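Local coordinates for aminotransferase (Psychrobacter arcticus 273-4, PDB 3IF2), which probably transfers amino groups between amino acids and keto acids, perhaps valine and pyruvate, with pyridoxal 5'-phosphate as its cofactor, at residues V178-D181 with G185-K188; L370-L375 with E435-L440; D381-L386 with I393-Y398. All blocks are in the same frame, centred on the assembly; numbering follows the deposited sequence.

Interaction 1. Residues V178-D181 with G185-K188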
ATOM      1  N   VAL A 178      21.259 -19.160  29.270  1.00 42.71           N
ATOM      2  CA  VAL A 178      21.400 -17.929  30.015  1.00 42.71           C
ATOM      3  C   VAL A 178      20.432 -17.946  31.186  1.00 43.33           C
ATOM      4  O   VAL A 178      19.628 -18.877  31.328  1.00 43.38           O
ATOM      5  CB  VAL A 178      21.120 -16.694  29.096  1.00 42.41           C
ATOM      6  CG1 VAL A 178      22.064 -16.696  27.910  1.00 41.73           C
ATOM      7  CG2 VAL A 178      19.650 -16.651  28.628  1.00 41.52           C
ATOM      8  N   THR A 179      20.519 -16.911  32.014  1.00 44.08           N
ATOM      9  CA  THR A 179      19.652 -16.765  33.170  1.00 44.63           C
ATOM     10  C   THR A 179      18.712 -15.552  32.952  1.00 44.30           C
ATOM     11  O   THR A 179      18.984 -14.694  32.101  1.00 44.09           O
ATOM     12  CB  THR A 179      20.522 -16.660  34.438  1.00 45.28           C
ATOM     13  OG1 THR A 179      19.726 -16.984  35.579  1.00 46.59           O
ATOM     14  CG2 THR A 179      21.192 -15.261  34.588  1.00 45.03           C
ATOM     15  N   HIS A 180      17.579 -15.522  33.657  1.00 43.69           N
ATOM     16  CA  HIS A 180      16.650 -14.369  33.613  1.00 43.20           C
ATOM     17  C   HIS A 180      15.956 -14.201  34.969  1.00 43.34           C
ATOM     18  O   HIS A 180      15.256 -15.115  35.419  1.00 42.38           O
ATOM     19  CB  HIS A 180      15.618 -14.502  32.469  1.00 43.03           C
ATOM     20  CG  HIS A 180      14.764 -13.277  32.262  1.00 42.26           C
ATOM     21  ND1 HIS A 180      15.252 -12.112  31.707  1.00 42.42           N
ATOM     22  CD2 HIS A 180      13.454 -13.042  32.524  1.00 41.69           C
ATOM     23  CE1 HIS A 180      14.285 -11.211  31.640  1.00 41.55           C
ATOM     24  NE2 HIS A 180      13.185 -11.749  32.133  1.00 41.53           N
ATOM     25  N   ASP A 181      16.161 -13.037  35.602  1.00 44.19           N
ATOM     26  CA  ASP A 181      15.571 -12.691  36.913  1.00 44.45           C
ATOM     27  C   ASP A 181      15.893 -13.753  37.981  1.00 45.04           C
ATOM     28  O   ASP A 181      14.999 -14.302  38.633  1.00 44.84           O
ATOM     29  CB  ASP A 181      14.054 -12.437  36.763  1.00 44.19           C
ATOM     30  CG  ASP A 181      13.734 -11.301  35.782  1.00 43.89           C
ATOM     31  OD1 ASP A 181      14.673 -10.685  35.243  1.00 44.67           O
ATOM     32  OD2 ASP A 181      12.543 -11.030  35.527  1.00 42.68           O
ATOM     33  N   GLY A 185      16.407 -22.045  32.961  1.00 42.59           N
ATOM     34  CA  GLY A 185      15.361 -22.481  32.046  1.00 40.37           C
ATOM     35  C   GLY A 185      15.152 -21.438  30.960  1.00 38.53           C
ATOM     36  O   GLY A 185      14.047 -21.315  30.448  1.00 36.17           O
ATOM     37  N   PHE A 186      16.218 -20.694  30.629  1.00 38.06           N
ATOM     38  CA  PHE A 186      16.230 -19.688  29.563  1.00 38.43           C
ATOM     39  C   PHE A 186      17.407 -19.887  28.617  1.00 37.83           C
ATOM     40  O   PHE A 186      18.368 -20.571  28.942  1.00 37.48           O
ATOM     41  CB  PHE A 186      16.272 -18.248  30.107  1.00 38.98           C
ATOM     42  CG  PHE A 186      15.105 -17.883  30.975  1.00 39.18           C
ATOM     43  CD1 PHE A 186      15.136 -18.138  32.355  1.00 39.15           C
ATOM     44  CD2 PHE A 186      13.973 -17.262  30.430  1.00 39.19           C
ATOM     45  CE1 PHE A 186      14.043 -17.791  33.187  1.00 39.18           C
ATOM     46  CE2 PHE A 186      12.868 -16.909  31.256  1.00 38.75           C
ATOM     47  CZ  PHE A 186      12.909 -17.173  32.633  1.00 38.85           C
ATOM     48  N   PHE A 187      17.307 -19.269  27.442  1.00 38.01           N
ATOM     49  CA  PHE A 187      18.342 -19.347  26.408  1.00 37.35           C
ATOM     50  C   PHE A 187      18.339 -18.127  25.488  1.00 37.01           C
ATOM     51  O   PHE A 187      17.384 -17.349  25.477  1.00 37.28           O
ATOM     52  CB  PHE A 187      18.202 -20.644  25.604  1.00 37.51           C
ATOM     53  CG  PHE A 187      16.938 -20.741  24.767  1.00 36.86           C
ATOM     54  CD1 PHE A 187      15.711 -21.029  25.354  1.00 37.04           C
ATOM     55  CD2 PHE A 187      16.994 -20.624  23.382  1.00 36.65           C
ATOM     56  CE1 PHE A 187      14.547 -21.147  24.587  1.00 36.62           C
ATOM     57  CE2 PHE A 187      15.833 -20.750  22.595  1.00 36.54           C
ATOM     58  CZ  PHE A 187      14.609 -20.998  23.203  1.00 36.43           C
ATOM     59  N   LYS A 188      19.437 -17.962  24.757  1.00 36.60           N
ATOM     60  CA  LYS A 188      19.615 -16.866  23.821  1.00 36.03           C
ATOM     61  C   LYS A 188      20.261 -17.389  22.554  1.00 35.67           C
ATOM     62  O   LYS A 188      21.326 -18.019  22.611  1.00 35.49           O
ATOM     63  CB  LYS A 188      20.531 -15.780  24.424  1.00 36.39           C
ATOM     64  CG  LYS A 188      20.483 -14.384  23.688  1.00 36.25           C
ATOM     65  CD  LYS A 188      21.738 -13.524  23.940  1.00 35.80           C
ATOM     66  CE  LYS A 188      21.632 -12.064  23.476  1.00 35.76           C
ATOM     67  NZ  LYS A 188      21.018 -11.805  22.123  1.00 35.39           N
TER
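His-180 lies across the ring of Phe-186 near the turn of a beta hairpin, the pair of strands 174-180 and 183-190 at one edge of a mixed sheet in this class I/II aminotransferase. The tight part of the contact is at that ring. His-180 CB sits 3.5 Å from the ring centroid of Phe-186, almost on the ring normal, a CH-pi contact over one face. With CG anti to the backbone N (chi1 -172°), the imidazole then slants past the phenyl group, the two planes at 57°, and brings CD2 to 4.1 Å from Phe-186 CE2. Phe-186 is buried, held also by Ile-359 of the next strand and by Val-345 and Lys-349 of helix 324-351. The strands are loosely joined here: the axes of the short segments 178-180 and 186-188 run at 122°, well away from antiparallel. A single backbone bond joins the two segments, Val-178 N to Phe-186 O, and a further one ties Lys-188 to Asp-176. Thr-179 points away on the exposed side, its OG1 bonded to Glu-183 O at the start of the next strand. Lys-188 NZ leaves to form a salt bridge with Glu-363 and hydrogen bonds with Asn-221 and Val-222. Val-178 spreads its two methyls along the other strand, CG1 resting 3.9 Å from Lys-188 CB and CG2 3.7 Å from Phe-187 N.

Interaction 2. Residues L370-L375 with E435-L440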
ATOM      1  N   LEU A 370       8.747 -20.221  23.284  1.00 34.65           N
ATOM      2  CA  LEU A 370       8.828 -21.400  24.151  1.00 35.43           C
ATOM      3  C   LEU A 370       9.424 -22.571  23.388  1.00 36.24           C
ATOM      4  O   LEU A 370       8.976 -22.847  22.275  1.00 36.14           O
ATOM      5  CB  LEU A 370       7.426 -21.792  24.661  1.00 35.46           C
ATOM      6  CG  LEU A 370       6.758 -20.969  25.784  1.00 35.53           C
ATOM      7  CD1 LEU A 370       6.917 -19.487  25.612  1.00 35.03           C
ATOM      8  CD2 LEU A 370       5.279 -21.325  25.904  1.00 35.51           C
ATOM      9  N   TRP A 371      10.424 -23.236  23.993  1.00 36.26           N
ATOM     10  CA  TRP A 371      11.110 -24.424  23.430  1.00 35.84           C
ATOM     11  C   TRP A 371      10.877 -25.661  24.321  1.00 35.54           C
ATOM     12  O   TRP A 371      11.371 -25.723  25.438  1.00 35.36           O
ATOM     13  CB  TRP A 371      12.604 -24.123  23.252  1.00 35.69           C
ATOM     14  CG  TRP A 371      13.491 -25.278  22.806  1.00 35.70           C
ATOM     15  CD1 TRP A 371      13.131 -26.367  22.044  1.00 36.21           C
ATOM     16  CD2 TRP A 371      14.904 -25.385  22.996  1.00 35.55           C
ATOM     17  NE1 TRP A 371      14.220 -27.180  21.814  1.00 35.66           N
ATOM     18  CE2 TRP A 371      15.326 -26.598  22.374  1.00 35.48           C
ATOM     19  CE3 TRP A 371      15.863 -24.587  23.641  1.00 35.48           C
ATOM     20  CZ2 TRP A 371      16.666 -27.029  22.387  1.00 34.95           C
ATOM     21  CZ3 TRP A 371      17.209 -25.022  23.660  1.00 35.55           C
ATOM     22  CH2 TRP A 371      17.590 -26.239  23.038  1.00 35.13           C
ATOM     23  N   PHE A 372      10.115 -26.621  23.800  1.00 35.81           N
ATOM     24  CA  PHE A 372       9.815 -27.886  24.465  1.00 35.98           C
ATOM     25  C   PHE A 372      10.861 -28.905  24.013  1.00 36.18           C
ATOM     26  O   PHE A 372      10.706 -29.498  22.947  1.00 35.98           O
ATOM     27  CB  PHE A 372       8.398 -28.364  24.093  1.00 35.91           C
ATOM     28  CG  PHE A 372       7.325 -27.348  24.354  1.00 36.11           C
ATOM     29  CD1 PHE A 372       6.955 -27.029  25.659  1.00 36.72           C
ATOM     30  CD2 PHE A 372       6.657 -26.725  23.303  1.00 36.12           C
ATOM     31  CE1 PHE A 372       5.954 -26.084  25.906  1.00 36.51           C
ATOM     32  CE2 PHE A 372       5.656 -25.789  23.542  1.00 36.05           C
ATOM     33  CZ  PHE A 372       5.305 -25.467  24.844  1.00 36.16           C
ATOM     34  N   LYS A 373      11.931 -29.088  24.796  1.00 36.78           N
ATOM     35  CA  LYS A 373      12.984 -30.075  24.449  1.00 38.10           C
ATOM     36  C   LYS A 373      12.398 -31.503  24.366  1.00 38.06           C
ATOM     37  O   LYS A 373      11.701 -31.922  25.282  1.00 37.73           O
ATOM     38  CB  LYS A 373      14.164 -30.082  25.451  1.00 38.75           C
ATOM     39  CG  LYS A 373      15.188 -28.901  25.437  1.00 39.32           C
ATOM     40  CD  LYS A 373      16.258 -29.178  26.549  1.00 40.02           C
ATOM     41  CE  LYS A 373      17.329 -28.080  26.774  1.00 40.45           C
ATOM     42  NZ  LYS A 373      18.493 -28.053  25.839  1.00 40.42           N
ATOM     43  N   ASP A 374      12.658 -32.208  23.257  1.00 38.65           N
ATOM     44  CA  ASP A 374      12.215 -33.613  23.024  1.00 39.09           C
ATOM     45  C   ASP A 374      10.702 -33.845  23.117  1.00 38.31           C
ATOM     46  O   ASP A 374      10.254 -34.835  23.695  1.00 37.25           O
ATOM     47  CB  ASP A 374      12.939 -34.585  23.980  1.00 40.22           C
ATOM     48  CG  ASP A 374      14.444 -34.407  23.984  1.00 41.36           C
ATOM     49  OD1 ASP A 374      15.022 -33.991  22.953  1.00 42.44           O
ATOM     50  OD2 ASP A 374      15.050 -34.694  25.035  1.00 42.41           O
ATOM     51  N   LEU A 375       9.925 -32.936  22.530  1.00 38.42           N
ATOM     52  CA  LEU A 375       8.463 -33.038  22.558  1.00 38.42           C
ATOM     53  C   LEU A 375       8.074 -34.242  21.683  1.00 38.77           C
ATOM     54  O   LEU A 375       8.579 -34.353  20.556  1.00 38.83           O
ATOM     55  CB  LEU A 375       7.809 -31.736  22.069  1.00 38.04           C
ATOM     56  CG  LEU A 375       6.279 -31.571  22.157  1.00 37.84           C
ATOM     57  CD1 LEU A 375       5.756 -31.769  23.566  1.00 37.47           C
ATOM     58  CD2 LEU A 375       5.840 -30.195  21.612  1.00 36.72           C
ATOM     59  N   GLU A 435      -1.590 -28.215  30.521  1.00 38.75           N
ATOM     60  CA  GLU A 435      -2.270 -29.512  30.611  1.00 38.89           C
ATOM     61  C   GLU A 435      -1.914 -30.400  29.424  1.00 38.44           C
ATOM     62  O   GLU A 435      -1.436 -31.517  29.623  1.00 38.17           O
ATOM     63  CB  GLU A 435      -3.794 -29.343  30.761  1.00 40.05           C
ATOM     64  CG  GLU A 435      -4.205 -28.870  32.177  1.00 41.40           C
ATOM     65  CD  GLU A 435      -5.647 -28.374  32.283  1.00 42.38           C
ATOM     66  OE1 GLU A 435      -6.132 -27.699  31.342  1.00 42.88           O
ATOM     67  OE2 GLU A 435      -6.287 -28.622  33.335  1.00 43.11           O
ATOM     68  N   VAL A 436      -2.072 -29.865  28.212  1.00 37.82           N
ATOM     69  CA  VAL A 436      -1.782 -30.623  26.983  1.00 37.18           C
ATOM     70  C   VAL A 436      -0.321 -31.115  26.921  1.00 36.87           C
ATOM     71  O   VAL A 436      -0.093 -32.313  26.673  1.00 36.33           O
ATOM     72  CB  VAL A 436      -2.181 -29.831  25.706  1.00 36.52           C
ATOM     73  CG1 VAL A 436      -1.714 -30.542  24.433  1.00 36.02           C
ATOM     74  CG2 VAL A 436      -3.699 -29.614  25.679  1.00 35.73           C
ATOM     75  N   VAL A 437       0.625 -30.213  27.212  1.00 36.21           N
ATOM     76  CA  VAL A 437       2.066 -30.523  27.155  1.00 36.13           C
ATOM     77  C   VAL A 437       2.524 -31.486  28.251  1.00 37.52           C
ATOM     78  O   VAL A 437       3.306 -32.396  27.981  1.00 37.23           O
ATOM     79  CB  VAL A 437       2.942 -29.234  27.146  1.00 35.61           C
ATOM     80  CG1 VAL A 437       4.426 -29.562  27.323  1.00 35.18           C
ATOM     81  CG2 VAL A 437       2.713 -28.437  25.852  1.00 33.84           C
ATOM     82  N   ARG A 438       2.057 -31.284  29.484  1.00 38.99           N
ATOM     83  CA  ARG A 438       2.399 -32.201  30.577  1.00 39.42           C
ATOM     84  C   ARG A 438       1.913 -33.613  30.259  1.00 40.34           C
ATOM     85  O   ARG A 438       2.663 -34.568  30.428  1.00 40.91           O
ATOM     86  CB  ARG A 438       1.819 -31.749  31.919  1.00 39.51           C
ATOM     87  CG  ARG A 438       2.548 -30.574  32.593  1.00 39.23           C
ATOM     88  CD  ARG A 438       2.171 -30.486  34.096  1.00 38.89           C
ATOM     89  NE  ARG A 438       0.722 -30.505  34.315  1.00 38.60           N
ATOM     90  CZ  ARG A 438      -0.111 -29.461  34.223  1.00 38.05           C
ATOM     91  NH1 ARG A 438       0.320 -28.231  33.911  1.00 37.77           N
ATOM     92  NH2 ARG A 438      -1.415 -29.662  34.436  1.00 37.94           N
ATOM     93  N   GLU A 439       0.676 -33.717  29.769  1.00 41.11           N
ATOM     94  CA  GLU A 439       0.045 -34.998  29.391  1.00 41.73           C
ATOM     95  C   GLU A 439       0.882 -35.728  28.317  1.00 42.39           C
ATOM     96  O   GLU A 439       1.022 -36.958  28.381  1.00 43.14           O
ATOM     97  CB  GLU A 439      -1.417 -34.743  28.948  1.00 41.94           C
ATOM     98  CG  GLU A 439      -2.339 -35.951  28.785  1.00 42.17           C
ATOM     99  CD  GLU A 439      -2.113 -36.768  27.520  1.00 43.00           C
ATOM    100  OE1 GLU A 439      -1.598 -36.244  26.503  1.00 44.13           O
ATOM    101  OE2 GLU A 439      -2.474 -37.960  27.532  1.00 43.43           O
ATOM    102  N   LEU A 440       1.427 -34.970  27.354  1.00 42.32           N
ATOM    103  CA  LEU A 440       2.308 -35.503  26.294  1.00 42.49           C
ATOM    104  C   LEU A 440       3.621 -36.039  26.866  1.00 42.17           C
ATOM    105  O   LEU A 440       4.018 -37.165  26.535  1.00 43.15           O
ATOM    106  CB  LEU A 440       2.609 -34.455  25.196  1.00 43.09           C
ATOM    107  CG  LEU A 440       1.601 -34.181  24.057  1.00 43.73           C
ATOM    108  CD1 LEU A 440       0.117 -34.415  24.434  1.00 44.10           C
ATOM    109  CD2 LEU A 440       1.831 -32.751  23.486  1.00 43.68           C
TER
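Phe-372 and Val-437 make the aromatic part of this contact, in which both methyls of the valine reach the ring. Val-437 CG1 lies 3.9 Å from Phe-372 CD1, while Val-437 CG2 stands over one face, displaced toward the rim, 4.0 Å from Phe-372 CE1. The ring reaches the helix because its CG is anti to the carbonyl carbon (chi1 -54°), and Val-437 holds CG1 anti to its backbone N (chi1 170°), which sets both methyls toward neighbouring ring atoms. The purely aliphatic part is a single meeting of branch ends: Leu-375 CD1 touches Leu-440 CD2 at 4.0 Å, about one helical turn further on. Strand 367-372 here runs into a type II beta turn from Phe-372 to Leu-375, and the C-terminal helix 423-441 packs against the strand end and the turn, an alpha-on-beta layer at one face of the mixed sheet. Replacing Phe-372 by an alanine would probably leave the methyls of Val-437 facing a gap and take away packing from Leu-382 of helix 379-388, which also touches the ring. A polar link supplements the packing: Tyr-441, the last residue of the helix, bonds through its OH to Lys-373 O in the turn. Elsewhere, Arg-438 NH1 bonds to Ala-351 O. On the strand, Trp-371 directs NE1 to Glu-413, and Phe-372 shares a backbone hydrogen bond with that same glutamate.

Interaction 3. Residues D381-L386 with I393-Y398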
ATOM      1  N   ASP A 381       1.773 -30.009  15.214  1.00 42.40           N
ATOM      2  CA  ASP A 381       0.788 -30.955  15.740  1.00 43.63           C
ATOM      3  C   ASP A 381       0.216 -30.412  17.061  1.00 43.10           C
ATOM      4  O   ASP A 381      -0.994 -30.500  17.292  1.00 43.53           O
ATOM      5  CB  ASP A 381       1.436 -32.331  15.938  1.00 45.64           C
ATOM      6  CG  ASP A 381       0.474 -33.478  15.702  1.00 47.40           C
ATOM      7  OD1 ASP A 381      -0.671 -33.447  16.230  1.00 48.94           O
ATOM      8  OD2 ASP A 381       0.893 -34.424  14.990  1.00 47.77           O
ATOM      9  N   LEU A 382       1.086 -29.867  17.921  1.00 41.86           N
ATOM     10  CA  LEU A 382       0.661 -29.194  19.159  1.00 40.76           C
ATOM     11  C   LEU A 382      -0.325 -28.065  18.832  1.00 40.00           C
ATOM     12  O   LEU A 382      -1.360 -27.963  19.458  1.00 39.76           O
ATOM     13  CB  LEU A 382       1.858 -28.627  19.939  1.00 40.13           C
ATOM     14  CG  LEU A 382       1.612 -27.903  21.268  1.00 39.01           C
ATOM     15  CD1 LEU A 382       0.811 -28.801  22.179  1.00 38.70           C
ATOM     16  CD2 LEU A 382       2.937 -27.469  21.925  1.00 37.74           C
ATOM     17  N   TYR A 383       0.003 -27.248  17.838  1.00 40.19           N
ATOM     18  CA  TYR A 383      -0.883 -26.166  17.363  1.00 40.65           C
ATOM     19  C   TYR A 383      -2.300 -26.655  17.023  1.00 41.19           C
ATOM     20  O   TYR A 383      -3.273 -26.015  17.406  1.00 40.80           O
ATOM     21  CB  TYR A 383      -0.253 -25.431  16.168  1.00 40.49           C
ATOM     22  CG  TYR A 383      -1.222 -24.657  15.310  1.00 40.48           C
ATOM     23  CD1 TYR A 383      -1.612 -23.359  15.651  1.00 40.61           C
ATOM     24  CD2 TYR A 383      -1.749 -25.220  14.135  1.00 40.63           C
ATOM     25  CE1 TYR A 383      -2.523 -22.638  14.846  1.00 40.33           C
ATOM     26  CE2 TYR A 383      -2.657 -24.510  13.327  1.00 40.45           C
ATOM     27  CZ  TYR A 383      -3.039 -23.230  13.696  1.00 40.23           C
ATOM     28  OH  TYR A 383      -3.921 -22.558  12.904  1.00 40.93           O
ATOM     29  N   GLU A 384      -2.396 -27.787  16.321  1.00 42.69           N
ATOM     30  CA  GLU A 384      -3.692 -28.377  15.931  1.00 43.04           C
ATOM     31  C   GLU A 384      -4.490 -28.829  17.147  1.00 42.51           C
ATOM     32  O   GLU A 384      -5.698 -28.617  17.205  1.00 42.44           O
ATOM     33  CB  GLU A 384      -3.515 -29.567  14.960  1.00 43.52           C
ATOM     34  CG  GLU A 384      -2.904 -29.222  13.587  1.00 44.34           C
ATOM     35  CD  GLU A 384      -3.788 -28.365  12.668  1.00 45.06           C
ATOM     36  OE1 GLU A 384      -5.034 -28.403  12.809  1.00 45.87           O
ATOM     37  OE2 GLU A 384      -3.223 -27.669  11.782  1.00 45.07           O
ATOM     38  N   ARG A 385      -3.810 -29.452  18.107  1.00 42.72           N
ATOM     39  CA  ARG A 385      -4.461 -29.938  19.338  1.00 43.47           C
ATOM     40  C   ARG A 385      -4.980 -28.805  20.209  1.00 43.32           C
ATOM     41  O   ARG A 385      -6.098 -28.891  20.723  1.00 43.80           O
ATOM     42  CB  ARG A 385      -3.520 -30.824  20.146  1.00 43.87           C
ATOM     43  CG  ARG A 385      -3.272 -32.168  19.489  1.00 44.34           C
ATOM     44  CD  ARG A 385      -2.047 -32.821  20.076  1.00 44.84           C
ATOM     45  NE  ARG A 385      -1.655 -33.996  19.297  1.00 44.97           N
ATOM     46  CZ  ARG A 385      -1.648 -35.270  19.704  1.00 44.51           C
ATOM     47  NH1 ARG A 385      -1.961 -35.634  20.957  1.00 43.58           N
ATOM     48  NH2 ARG A 385      -1.258 -36.198  18.830  1.00 44.55           N
ATOM     49  N   LEU A 386      -4.161 -27.764  20.368  1.00 42.98           N
ATOM     50  CA  LEU A 386      -4.549 -26.551  21.109  1.00 42.13           C
ATOM     51  C   LEU A 386      -5.710 -25.828  20.399  1.00 42.39           C
ATOM     52  O   LEU A 386      -6.653 -25.390  21.071  1.00 41.87           O
ATOM     53  CB  LEU A 386      -3.353 -25.608  21.304  1.00 41.02           C
ATOM     54  CG  LEU A 386      -2.167 -26.107  22.128  1.00 40.36           C
ATOM     55  CD1 LEU A 386      -0.979 -25.176  21.969  1.00 39.65           C
ATOM     56  CD2 LEU A 386      -2.547 -26.267  23.587  1.00 40.70           C
ATOM     57  N   ILE A 393      -1.878 -20.487  19.242  1.00 36.92           N
ATOM     58  CA  ILE A 393      -0.493 -20.017  19.297  1.00 35.75           C
ATOM     59  C   ILE A 393       0.050 -20.159  17.866  1.00 34.72           C
ATOM     60  O   ILE A 393      -0.705 -20.512  16.978  1.00 34.87           O
ATOM     61  CB  ILE A 393       0.321 -20.772  20.402  1.00 36.01           C
ATOM     62  CG1 ILE A 393       0.339 -22.304  20.228  1.00 35.70           C
ATOM     63  CG2 ILE A 393      -0.284 -20.474  21.775  1.00 35.74           C
ATOM     64  CD1 ILE A 393       1.132 -22.835  19.058  1.00 35.60           C
ATOM     65  N   VAL A 394       1.322 -19.854  17.624  1.00 34.56           N
ATOM     66  CA  VAL A 394       1.929 -20.036  16.291  1.00 34.14           C
ATOM     67  C   VAL A 394       3.074 -21.079  16.389  1.00 34.12           C
ATOM     68  O   VAL A 394       3.959 -20.938  17.245  1.00 33.07           O
ATOM     69  CB  VAL A 394       2.432 -18.715  15.691  1.00 34.34           C
ATOM     70  CG1 VAL A 394       2.796 -18.904  14.217  1.00 34.37           C
ATOM     71  CG2 VAL A 394       1.352 -17.635  15.792  1.00 34.96           C
ATOM     72  N   PRO A 395       3.057 -22.129  15.524  1.00 34.06           N
ATOM     73  CA  PRO A 395       4.138 -23.137  15.566  1.00 33.49           C
ATOM     74  C   PRO A 395       5.432 -22.602  14.935  1.00 33.06           C
ATOM     75  O   PRO A 395       5.387 -21.748  14.040  1.00 33.29           O
ATOM     76  CB  PRO A 395       3.560 -24.312  14.773  1.00 33.30           C
ATOM     77  CG  PRO A 395       2.686 -23.691  13.768  1.00 33.79           C
ATOM     78  CD  PRO A 395       2.144 -22.387  14.386  1.00 34.16           C
ATOM     79  N   SER A 396       6.564 -23.097  15.421  1.00 32.54           N
ATOM     80  CA  SER A 396       7.888 -22.649  14.980  1.00 33.23           C
ATOM     81  C   SER A 396       8.322 -22.927  13.541  1.00 34.58           C
ATOM     82  O   SER A 396       9.158 -22.191  13.018  1.00 33.98           O
ATOM     83  CB  SER A 396       8.961 -23.244  15.905  1.00 33.69           C
ATOM     84  OG  SER A 396       8.825 -24.667  16.082  1.00 32.55           O
ATOM     85  N   GLU A 397       7.776 -23.956  12.895  1.00 36.10           N
ATOM     86  CA  GLU A 397       8.233 -24.304  11.555  1.00 37.88           C
ATOM     87  C   GLU A 397       8.072 -23.232  10.460  1.00 37.40           C
ATOM     88  O   GLU A 397       8.699 -23.358   9.418  1.00 36.46           O
ATOM     89  CB  GLU A 397       7.690 -25.658  11.106  1.00 40.13           C
ATOM     90  CG  GLU A 397       6.217 -25.738  10.763  1.00 42.45           C
ATOM     91  CD  GLU A 397       5.856 -27.131  10.248  1.00 44.00           C
ATOM     92  OE1 GLU A 397       5.769 -28.076  11.084  1.00 45.80           O
ATOM     93  OE2 GLU A 397       5.679 -27.272   9.009  1.00 44.57           O
ATOM     94  N   TYR A 398       7.276 -22.187  10.705  1.00 37.50           N
ATOM     95  CA  TYR A 398       7.080 -21.090   9.740  1.00 37.64           C
ATOM     96  C   TYR A 398       8.009 -19.881   9.920  1.00 36.49           C
ATOM     97  O   TYR A 398       7.932 -18.938   9.125  1.00 35.69           O
ATOM     98  CB  TYR A 398       5.609 -20.626   9.748  1.00 39.05           C
ATOM     99  CG  TYR A 398       4.637 -21.755   9.486  1.00 40.69           C
ATOM    100  CD1 TYR A 398       4.715 -22.512   8.296  1.00 40.95           C
ATOM    101  CD2 TYR A 398       3.639 -22.091  10.421  1.00 41.47           C
ATOM    102  CE1 TYR A 398       3.822 -23.589   8.043  1.00 41.72           C
ATOM    103  CE2 TYR A 398       2.728 -23.163  10.173  1.00 41.93           C
ATOM    104  CZ  TYR A 398       2.833 -23.903   8.982  1.00 42.12           C
ATOM    105  OH  TYR A 398       1.963 -24.935   8.732  1.00 42.74           O
TER
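Tyr-383 presents the edge of its ring to the backbone of Ile-393, whose O lies near the ring plane, 3.3 Å from Tyr-383 CD1 and 3.5 Å from Tyr-383 CE1. Pro-395 comes at the same ring obliquely, with its CD 4.1 Å from Tyr-383 CD1. The phenol is carried outward from the helix with CG anti to the backbone N (chi1 160°), and its OH, beyond the contact, bonds to Asp-23 OD2. About one turn along, Leu-386 crosses the side chain of Ile-393 at an angle, its CD1 3.6 Å from Ile-393 CG1. That isoleucine holds CG1 between its backbone N and carbonyl carbon (chi1 57°), and CD1 bends on to 4.1 Å from Tyr-383 CB, joining both helical side chains. The Pro-395 side chain is about 11 Å from that of Asn-217, which binds pyridoxal 5'-phosphate. Helix 379-388 thus packs as an alpha-on-beta layer on strand 394-395, which follows it in the chain and is an outermost strand of the mixed sheet within this chain, with helix 16-29 against Tyr-383 through Leu-20 and Leu-24, and helix 423-441 against Leu-386 and Ile-393 through Val-436 and Ile-433.

All three contacts reach the same mixed sheet. Interaction 1 lies in the hairpin at one edge, interaction 3 at strand 394-395 on the other, and interaction 2 at strand 367-372 between them. The centre of interaction 2 is about 18 Å from that of interaction 1 and about 12 Å from that of interaction 3. Interactions 1 and 3, with centres about 23 Å apart, do not touch. Interaction 1 closes first along the chain; interaction 3 then forms within the span between the two segments of interaction 2. Phe-187 CZ meets Trp-371 CB at 3.7 Å, linking interactions 1 and 2. Leu-382 packs on Phe-372, Leu-375, Val-436 and Val-437, so that strand, turn and two helices share one apolar cluster.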